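Long-range contacts in major extracellular endoglucanase (Xanthomonas campestris pv. campestris, PDB 4TUF), which catalyses the endohydrolysis of (1->4)-beta-D-glucosidic linkages in cellulose, lichenin and cereal beta-D-glucans, here as the catalytic domain alone: residues V139-K144 against V187-W191; G208-W212 against V242-F248. All blocks are in the same frame, centred on the assembly; numbering follows the deposited sequence.

Contact 1 of 2, residues V139-K144 against V187-W191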
loop_
_atom_site.group_PDB
_atom_site.type_symbol
_atom_site.label_atom_id
_atom_site.label_comp_id
_atom_site.label_asym_id
_atom_site.label_seq_id
_atom_site.Cartn_x
_atom_site.Cartn_y
_atom_site.Cartn_z
ATOM N N VAL A 139 14.267 3.480 -8.395
ATOM C CA VAL A 139 14.064 2.768 -7.155
ATOM C C VAL A 139 14.425 1.290 -7.308
ATOM O O VAL A 139 15.095 0.708 -6.451
ATOM C CB VAL A 139 12.618 2.927 -6.691
ATOM C CG1 VAL A 139 12.273 1.878 -5.684
ATOM C CG2 VAL A 139 12.415 4.329 -6.124
ATOM N N ALA A 140 14.003 0.690 -8.413
ATOM C CA ALA A 140 14.287 -0.717 -8.648
ATOM C C ALA A 140 15.789 -0.932 -8.764
ATOM O O ALA A 140 16.340 -1.880 -8.199
ATOM C CB ALA A 140 13.571 -1.204 -9.898
ATOM N N ASN A 141 16.450 -0.031 -9.482
ATOM C CA ASN A 141 17.886 -0.121 -9.679
ATOM C C ASN A 141 18.660 -0.016 -8.371
ATOM O O ASN A 141 19.640 -0.725 -8.152
ATOM C CB ASN A 141 18.347 0.965 -10.639
ATOM C CG ASN A 141 19.775 0.780 -11.072
ATOM O OD1 ASN A 141 20.302 -0.333 -11.047
ATOM N ND2 ASN A 141 20.415 1.868 -11.479
ATOM N N ARG A 142 18.204 0.861 -7.489
ATOM C CA ARG A 142 18.927 1.134 -6.258
ATOM C C ARG A 142 18.829 -0.002 -5.242
ATOM O O ARG A 142 19.824 -0.379 -4.632
ATOM C CB ARG A 142 18.418 2.428 -5.638
ATOM C CG ARG A 142 19.326 2.997 -4.589
ATOM C CD ARG A 142 18.808 4.327 -4.110
ATOM N NE ARG A 142 19.759 4.977 -3.218
ATOM C CZ ARG A 142 20.705 5.807 -3.632
ATOM N NH1 ARG A 142 20.815 6.081 -4.921
ATOM N NH2 ARG A 142 21.531 6.365 -2.762
ATOM N N TYR A 143 17.634 -0.560 -5.077
ATOM C CA TYR A 143 17.390 -1.510 -3.992
ATOM C C TYR A 143 17.247 -2.963 -4.443
ATOM O O TYR A 143 16.848 -3.816 -3.654
ATOM C CB TYR A 143 16.137 -1.083 -3.215
ATOM C CG TYR A 143 16.245 0.338 -2.701
ATOM C CD1 TYR A 143 17.194 0.677 -1.743
ATOM C CD2 TYR A 143 15.417 1.345 -3.186
ATOM C CE1 TYR A 143 17.308 1.972 -1.280
ATOM C CE2 TYR A 143 15.527 2.645 -2.724
ATOM C CZ TYR A 143 16.473 2.951 -1.773
ATOM O OH TYR A 143 16.594 4.241 -1.303
ATOM N N LYS A 144 17.597 -3.255 -5.695
ATOM C CA LYS A 144 17.384 -4.594 -6.247
ATOM C C LYS A 144 18.212 -5.677 -5.556
ATOM O O LYS A 144 17.927 -6.865 -5.708
ATOM C CB LYS A 144 17.686 -4.610 -7.746
ATOM C CG LYS A 144 19.160 -4.599 -8.102
ATOM C CD LYS A 144 19.349 -4.536 -9.615
ATOM C CE LYS A 144 20.787 -4.204 -9.978
ATOM N NZ LYS A 144 21.305 -3.039 -9.198
ATOM N N VAL A 187 14.967 -4.207 -14.719
ATOM C CA VAL A 187 16.057 -3.841 -13.825
ATOM C C VAL A 187 16.102 -4.754 -12.611
ATOM O O VAL A 187 17.174 -5.117 -12.135
ATOM C CB VAL A 187 15.927 -2.387 -13.345
ATOM C CG1 VAL A 187 17.152 -1.986 -12.572
ATOM C CG2 VAL A 187 15.740 -1.458 -14.521
ATOM N N ALA A 188 14.923 -5.107 -12.110
ATOM C CA ALA A 188 14.790 -5.972 -10.939
ATOM C C ALA A 188 13.831 -7.118 -11.250
ATOM O O ALA A 188 12.668 -7.078 -10.859
ATOM C CB ALA A 188 14.302 -5.172 -9.740
ATOM N N PRO A 189 14.313 -8.141 -11.971
ATOM C CA PRO A 189 13.420 -9.202 -12.460
ATOM C C PRO A 189 12.898 -10.137 -11.364
ATOM O O PRO A 189 12.011 -10.946 -11.639
ATOM C CB PRO A 189 14.299 -9.965 -13.460
ATOM C CG PRO A 189 15.696 -9.652 -13.066
ATOM C CD PRO A 189 15.680 -8.270 -12.506
ATOM N N LYS A 190 13.426 -10.013 -10.149
ATOM C CA LYS A 190 12.977 -10.829 -9.024
ATOM C C LYS A 190 12.020 -10.066 -8.102
ATOM O O LYS A 190 11.660 -10.551 -7.028
ATOM C CB LYS A 190 14.182 -11.333 -8.228
ATOM C CG LYS A 190 14.969 -12.418 -8.945
ATOM C CD LYS A 190 16.315 -12.681 -8.300
ATOM C CE LYS A 190 16.160 -13.019 -6.832
ATOM N NZ LYS A 190 17.456 -13.434 -6.212
ATOM N N TRP A 191 11.611 -8.873 -8.523
ATOM C CA TRP A 191 10.663 -8.078 -7.754
ATOM C C TRP A 191 9.220 -8.370 -8.139
ATOM O O TRP A 191 8.928 -8.664 -9.294
ATOM C CB TRP A 191 10.934 -6.588 -7.940
ATOM C CG TRP A 191 11.999 -6.042 -7.046
ATOM C CD1 TRP A 191 12.964 -6.748 -6.389
ATOM C CD2 TRP A 191 12.198 -4.668 -6.700
ATOM N NE1 TRP A 191 13.758 -5.894 -5.657
ATOM C CE2 TRP A 191 13.307 -4.612 -5.832
ATOM C CE3 TRP A 191 11.546 -3.478 -7.040
ATOM C CZ2 TRP A 191 13.781 -3.410 -5.304
ATOM C CZ3 TRP A 191 12.016 -2.287 -6.512
ATOM C CH2 TRP A 191 13.120 -2.262 -5.655
#
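W191, A188 and V187 pack on A140, Y143 and K144 in an apolar contact between helix 129-143 and the connection from helix 173-187 to strand 192-195 of the TIM barrel. No hydrogen bond crosses it. Residues 139-143 belong to helix 129-143; the other segment, 187-191, carries the chain into strand 192-195. Such helix-to-strand turns lie at the N-terminal end of the barrel strands. A type I turn from A188 to W191 brings the indole back against the helix. W191 has CG anti to its carbonyl carbon (chi1 -84°), and its six-membered ring reaches A140, with CZ3 3.5 Å from A140 CA. At the ring edge, in the indole plane, Y143 O lies 3.5 Å from W191 CZ2. Within its own segment, A188 CB stands over one indole face. That methyl also meets A140 CB and K144 CB, each at 4.0 Å. L152 and V149 of strand 149-153 touch W191 from the barrel, and V184 of helix 173-187 touches both A140 and W191. Y143 turns its ring away to helix 88-102, where D93 binds its OH. On the N141 side, V187 CG1 rests 3.5 Å from N141 CA. K144 passes V187 with its CD 3.4 Å from V187 O, then bends at chi4 (-48°). Its NZ gives a 3.0 Å bond to a lone pair of N141 O, and a weak one to N141 OD1.

Contact 2 of 2, residues G208-W212 against V242-F248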
loop_
_atom_site.group_PDB
_atom_site.type_symbol
_atom_site.label_atom_id
_atom_site.label_comp_id
_atom_site.label_asym_id
_atom_site.label_seq_id
_atom_site.Cartn_x
_atom_site.Cartn_y
_atom_site.Cartn_z
ATOM N N GLY A 208 -20.242 3.115 -8.948
ATOM C CA GLY A 208 -20.800 3.721 -7.751
ATOM C C GLY A 208 -20.288 3.119 -6.453
ATOM O O GLY A 208 -20.185 1.900 -6.317
ATOM N N GLY A 209 -19.963 3.980 -5.492
ATOM C CA GLY A 209 -19.560 3.531 -4.172
ATOM C C GLY A 209 -18.193 2.880 -4.150
ATOM O O GLY A 209 -17.940 1.973 -3.356
ATOM N N ILE A 210 -17.309 3.349 -5.024
ATOM C CA ILE A 210 -15.964 2.790 -5.127
ATOM C C ILE A 210 -14.917 3.727 -4.523
ATOM O O ILE A 210 -14.934 4.933 -4.769
ATOM C CB ILE A 210 -15.596 2.499 -6.595
ATOM C CG1 ILE A 210 -16.610 1.542 -7.220
ATOM C CG2 ILE A 210 -14.208 1.915 -6.686
ATOM C CD1 ILE A 210 -16.282 1.148 -8.635
ATOM N N PHE A 211 -14.015 3.167 -3.722
ATOM C CA PHE A 211 -12.918 3.934 -3.142
ATOM C C PHE A 211 -11.746 3.997 -4.112
ATOM O O PHE A 211 -11.612 3.133 -4.978
ATOM C CB PHE A 211 -12.463 3.320 -1.816
ATOM C CG PHE A 211 -13.470 3.446 -0.704
ATOM C CD1 PHE A 211 -13.541 4.599 0.058
ATOM C CD2 PHE A 211 -14.336 2.404 -0.412
ATOM C CE1 PHE A 211 -14.462 4.715 1.086
ATOM C CE2 PHE A 211 -15.261 2.518 0.617
ATOM C CZ PHE A 211 -15.322 3.672 1.367
ATOM N N TRP A 212 -10.904 5.017 -3.964
ATOM C CA TRP A 212 -9.723 5.182 -4.807
ATOM C C TRP A 212 -8.879 3.910 -4.833
ATOM O O TRP A 212 -8.558 3.356 -3.785
ATOM C CB TRP A 212 -8.864 6.347 -4.318
ATOM C CG TRP A 212 -9.485 7.694 -4.468
ATOM C CD1 TRP A 212 -10.721 7.980 -4.969
ATOM C CD2 TRP A 212 -8.893 8.950 -4.114
ATOM N NE1 TRP A 212 -10.940 9.342 -4.937
ATOM C CE2 TRP A 212 -9.831 9.958 -4.422
ATOM C CE3 TRP A 212 -7.663 9.320 -3.566
ATOM C CZ2 TRP A 212 -9.572 11.311 -4.204
ATOM C CZ3 TRP A 212 -7.412 10.665 -3.345
ATOM C CH2 TRP A 212 -8.362 11.643 -3.662
ATOM N N VAL A 242 -13.944 7.160 6.410
ATOM C CA VAL A 242 -13.242 7.736 5.269
ATOM C C VAL A 242 -14.263 8.385 4.352
ATOM O O VAL A 242 -14.100 9.527 3.922
ATOM C CB VAL A 242 -12.432 6.684 4.497
ATOM C CG1 VAL A 242 -12.041 7.210 3.102
ATOM C CG2 VAL A 242 -11.204 6.282 5.304
ATOM N N PHE A 243 -15.326 7.644 4.070
ATOM C CA PHE A 243 -16.459 8.167 3.322
ATOM C C PHE A 243 -17.682 7.352 3.697
ATOM O O PHE A 243 -17.598 6.132 3.836
ATOM C CB PHE A 243 -16.205 8.105 1.813
ATOM C CG PHE A 243 -17.268 8.778 0.983
ATOM C CD1 PHE A 243 -18.447 8.116 0.663
ATOM C CD2 PHE A 243 -17.082 10.066 0.508
ATOM C CE1 PHE A 243 -19.424 8.737 -0.103
ATOM C CE2 PHE A 243 -18.056 10.694 -0.261
ATOM C CZ PHE A 243 -19.226 10.029 -0.568
ATOM N N VAL A 244 -18.813 8.023 3.873
ATOM C CA VAL A 244 -20.046 7.318 4.186
ATOM C C VAL A 244 -20.721 6.891 2.889
ATOM O O VAL A 244 -21.543 7.616 2.326
ATOM C CB VAL A 244 -20.998 8.182 5.035
ATOM C CG1 VAL A 244 -22.300 7.440 5.302
ATOM C CG2 VAL A 244 -20.325 8.564 6.352
ATOM N N GLN A 245 -20.337 5.718 2.399
ATOM C CA GLN A 245 -20.996 5.134 1.244
ATOM C C GLN A 245 -22.431 4.812 1.633
ATOM O O GLN A 245 -22.720 4.563 2.802
ATOM C CB GLN A 245 -20.268 3.875 0.765
ATOM C CG GLN A 245 -18.768 4.044 0.549
ATOM C CD GLN A 245 -18.421 4.779 -0.735
ATOM O OE1 GLN A 245 -19.281 5.371 -1.386
ATOM N NE2 GLN A 245 -17.151 4.736 -1.108
ATOM N N SER A 246 -23.326 4.799 0.660
ATOM C CA SER A 246 -24.728 4.537 0.929
ATOM C C SER A 246 -24.954 3.171 1.565
ATOM O O SER A 246 -25.795 3.020 2.437
ATOM C CB SER A 246 -25.528 4.643 -0.360
ATOM O OG SER A 246 -25.055 3.713 -1.309
ATOM N N TYR A 247 -24.197 2.178 1.131
ATOM C CA TYR A 247 -24.376 0.821 1.623
ATOM C C TYR A 247 -24.068 0.662 3.107
ATOM O O TYR A 247 -24.529 -0.271 3.742
ATOM C CB TYR A 247 -23.639 -0.207 0.766
ATOM C CG TYR A 247 -22.222 0.134 0.392
ATOM C CD1 TYR A 247 -21.188 -0.069 1.280
ATOM C CD2 TYR A 247 -21.914 0.622 -0.862
ATOM C CE1 TYR A 247 -19.890 0.223 0.938
ATOM C CE2 TYR A 247 -20.616 0.917 -1.211
ATOM C CZ TYR A 247 -19.610 0.712 -0.303
ATOM O OH TYR A 247 -18.318 0.997 -0.633
ATOM N N PHE A 248 -23.251 1.556 3.642
ATOM C CA PHE A 248 -22.974 1.598 5.071
ATOM C C PHE A 248 -24.242 1.896 5.863
ATOM O O PHE A 248 -24.423 1.411 6.970
ATOM C CB PHE A 248 -21.903 2.639 5.382
ATOM C CG PHE A 248 -20.548 2.281 4.863
ATOM C CD1 PHE A 248 -20.191 0.965 4.690
ATOM C CD2 PHE A 248 -19.633 3.260 4.550
ATOM C CE1 PHE A 248 -18.947 0.629 4.213
ATOM C CE2 PHE A 248 -18.389 2.932 4.070
ATOM C CZ PHE A 248 -18.046 1.615 3.901
HETATM O O HOH W 1 -16.896 6.918 -3.225
#
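F211 and Q245 form the centre of this loop-to-loop contact through an amide-on-ring interaction. NE2 of Q245 sits over the centre of one F211 face, 3.2 Å above the plane. The amide stands almost upright on the ring, with the planes 82° apart. This is consistent with an N-H turned toward the aromatic face. The chain of Q245 is bent at chi2 (-77°), which folds the amide back over the ring. Its CG also lies alongside F211, 3.6 Å from F211 CZ.

One direct hydrogen bond crosses between the segments: Y247 OH donates to G209 O at 2.9 Å, tilted from the carbonyl plane, and G209 O lies at the edge of the tyrosine ring. The same hydroxyl lies beside F211 CE2. A water extends the link: it accepts from Q245 NE2 and donates to I210 O. Q245 NE2 therefore faces both the aromatic ring and the water.

Both segments belong to loops that leave the C-terminal ends of strands in the TIM barrel: 208-212 follows strand 192-195, while 242-248 follows strand 231-238. This is the end of the barrel that carries the active site in family 5 glycosidases. The F211 side chain is about 7 Å from that of E157, the proton donor by similarity. The next residue, W212, stacks on H159.

Apolar contacts add to this along the F211 rim. CE1 meets V242 CG1 at 4.0 Å and F243 CB at 3.9 Å. F248 CE2 comes in at the edge of the F211 ring, near its plane, 4.2 Å from F211 CZ. The ring of F248 also meets W293, with their planes at about 80°.

G209 lies against the amide of Q245, its CA 3.4 Å from Q245 OE1.

In the fold
The two contacts lie on opposite sides of the chain's centre, with their own centres 36 Å apart and nearest atoms about 21 Å apart. They do not touch. Along the chain they follow in series, contact 1 closing before contact 2 opens. Both belong to one TIM barrel and are linked through strand 192-195: residues 187-191 lead into it, and 208-212 lie in the loop that follows it. Contact 1 joins helix 129-143 to the loop before strand 192-195 at the N-terminal end of the barrel, away from the annotated sites. Contact 2 joins two successive loops at the catalytic end, near E157 and E278, the proton donor and nucleophile by similarity.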